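Side-chain contact in tetratricopeptide TPR_2 repeat protein (Thermobaculum terrenum, PDB 5DJS), which is a tetratricopeptide-repeat protein whose C-terminal region belongs to glycosyltransferase family 41 and holds uridine-5'-diphosphate in a pocket: residues 363-368 with 401-406. The protein carries 1 engineered substitution. Numbering follows the deposited sequence.
Sequences RLIATG and TDLLAT. With UDP (uridine-5'-diphosphate), chain E.
Ile365 and Leu403 meet through branches set by their first torsions. In Ile365, CG1 stands anti to the carbonyl carbon (chi1 -58°), which leaves CG2 anti to the backbone N. In Leu403, CG is anti to the backbone N (chi1 -179°), and this brings the branched end nearer to Ile365. The two side chains lie alongside with their ends pointing opposite ways. Leu403 CD1 lies 3.6 Å from Ile365 CG2 and 3.9 Å from Ile365 CD1, so one methyl touches both arms of the isoleucine.

Thr406 meets the far arm of Ile365. Its OG1 sits 3.6 Å from Ile365 CD1, a van der Waals approach. Thr406 OG1 donates to Leu403 O at 2.8 Å, the hydroxyl lying 17° off the plane of that carbonyl. This bond turns the hydroxyl back to its own segment and ties Thr406 to the residue that packs on Ile365. Arg363 passes near Thr406 more loosely, its guanidinium oblique to Thr406 O. Long, weak ion pairs link that group to Glu393 and Asp409.

The same two apolar residues reach the ligand. Ile365 CG2 is 3.7 Å from O4 of UDP, at the uracil end. Leu403 uses its other methyl, with CD2 3.9 Å from UDP C2' and equally near C6, the atoms flanking the bond between base and ribose. Leu403 also touches Met398 and Glu427, and both hydrogen-bond UDP, Met398 through its backbone O. Strand 361-365 of the parallel sheet and helix 400-405 thus join beside the nucleotide, forming part of the UDP pocket in a GT-B-type glycosyltransferase fold.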
# COMPACT_ATOMS: atom_id res chain seq x y z
N ARG A 363 10.98 -1.89 -19.01
CA ARG A 363 10.76 -0.50 -18.62
C ARG A 363 10.23 -0.43 -17.18
O ARG A 363 9.08 -0.78 -16.94
CB ARG A 363 9.75 0.13 -19.57
CG ARG A 363 9.48 1.61 -19.36
CD ARG A 363 10.29 2.48 -20.30
NE ARG A 363 9.49 3.59 -20.83
CZ ARG A 363 8.87 3.61 -22.02
NH1 ARG A 363 8.93 2.58 -22.87
NH2 ARG A 363 8.16 4.69 -22.35
N LEU A 364 11.06 0.03 -16.25
CA LEU A 364 10.65 0.21 -14.85
C LEU A 364 10.47 1.69 -14.56
O LEU A 364 11.27 2.52 -15.00
CB LEU A 364 11.66 -0.39 -13.89
CG LEU A 364 12.12 -1.82 -14.14
CD1 LEU A 364 13.09 -2.25 -13.06
CD2 LEU A 364 10.94 -2.77 -14.21
N ILE A 365 9.41 2.02 -13.82
CA ILE A 365 9.16 3.38 -13.36
C ILE A 365 8.74 3.32 -11.90
O ILE A 365 7.72 2.70 -11.57
CB ILE A 365 8.06 4.09 -14.16
CG1 ILE A 365 8.40 4.14 -15.65
CG2 ILE A 365 7.87 5.51 -13.64
CD1 ILE A 365 7.23 4.50 -16.54
N ALA A 366 9.51 3.97 -11.04
CA ALA A 366 9.31 3.90 -9.59
C ALA A 366 10.11 4.99 -8.87
O ALA A 366 10.99 5.63 -9.45
CB ALA A 366 9.69 2.53 -9.06
N THR A 367 9.80 5.18 -7.59
CA THR A 367 10.48 6.17 -6.77
C THR A 367 11.81 5.57 -6.38
O THR A 367 11.86 4.40 -6.02
CB THR A 367 9.70 6.44 -5.49
OG1 THR A 367 9.47 5.20 -4.82
CG2 THR A 367 8.36 7.10 -5.80
N GLY A 368 12.87 6.37 -6.44
CA GLY A 368 14.23 5.90 -6.17
C GLY A 368 15.07 5.77 -7.42
O GLY A 368 16.30 5.83 -7.33
N THR A 401 -1.48 10.96 -14.56
CA THR A 401 -1.87 10.88 -15.98
C THR A 401 -0.67 10.76 -16.93
O THR A 401 -0.78 10.13 -17.98
CB THR A 401 -2.72 12.08 -16.45
OG1 THR A 401 -2.04 13.30 -16.15
CG2 THR A 401 -4.10 12.07 -15.79
N ASP A 402 0.46 11.36 -16.56
CA ASP A 402 1.71 11.18 -17.31
C ASP A 402 2.16 9.72 -17.28
O ASP A 402 2.65 9.21 -18.29
CB ASP A 402 2.83 12.10 -16.78
CG ASP A 402 2.60 13.58 -17.11
OD1 ASP A 402 1.49 13.95 -17.53
OD2 ASP A 402 3.55 14.39 -16.96
N LEU A 403 1.99 9.05 -16.13
CA LEU A 403 2.36 7.63 -16.00
C LEU A 403 1.41 6.73 -16.77
O LEU A 403 1.85 5.81 -17.47
CB LEU A 403 2.40 7.20 -14.53
CG LEU A 403 2.81 5.74 -14.25
CD1 LEU A 403 4.32 5.57 -14.13
CD2 LEU A 403 2.11 5.22 -13.01
N LEU A 404 0.12 6.97 -16.62
CA LEU A 404 -0.89 6.29 -17.44
C LEU A 404 -0.57 6.38 -18.95
O LEU A 404 -0.64 5.38 -19.68
CB LEU A 404 -2.29 6.87 -17.16
CG LEU A 404 -3.27 6.25 -16.16
CD1 LEU A 404 -2.71 5.09 -15.35
CD2 LEU A 404 -3.85 7.31 -15.24
N ALA A 405 -0.19 7.57 -19.41
CA ALA A 405 0.13 7.81 -20.81
C ALA A 405 1.32 6.97 -21.31
O ALA A 405 1.31 6.58 -22.48
CB ALA A 405 0.38 9.30 -21.06
N THR A 406 2.30 6.68 -20.45
CA THR A 406 3.48 5.86 -20.86
C THR A 406 3.16 4.37 -21.01
O THR A 406 4.02 3.62 -21.45
CB THR A 406 4.71 5.99 -19.91
OG1 THR A 406 4.39 5.46 -18.62
CG2 THR A 406 5.18 7.44 -19.79
N1 UDP E . 2.46 6.35 -9.23
C2 UDP E . 2.87 7.62 -9.73
N3 UDP E . 4.11 7.78 -10.22
C4 UDP E . 4.98 6.76 -10.26
C5 UDP E . 4.61 5.50 -9.79
C6 UDP E . 3.34 5.32 -9.27
O2 UDP E . 2.09 8.61 -9.72
O4 UDP E . 6.12 6.92 -10.72
C1' UDP E . 1.09 6.17 -8.69
C2' UDP E . 0.34 5.19 -9.57
O2' UDP E . -0.97 5.74 -9.77
C3' UDP E . 0.36 3.88 -8.79
C4' UDP E . 0.56 4.28 -7.33
O4' UDP E . 1.07 5.62 -7.36
O3' UDP E . -0.82 3.11 -8.96
C5' UDP E . 1.53 3.42 -6.52
O5' UDP E . 1.50 2.04 -6.88
PA UDP E . 2.68 1.06 -6.36
O1A UDP E . 2.64 1.08 -4.85
O2A UDP E . 3.94 1.45 -7.09
O3A UDP E . 2.32 -0.44 -6.87
PB UDP E . 0.92 -1.20 -6.57
O1B UDP E . -0.17 -0.23 -6.92
O2B UDP E . 0.95 -2.35 -7.52
O3B UDP E . 1.00 -1.59 -5.11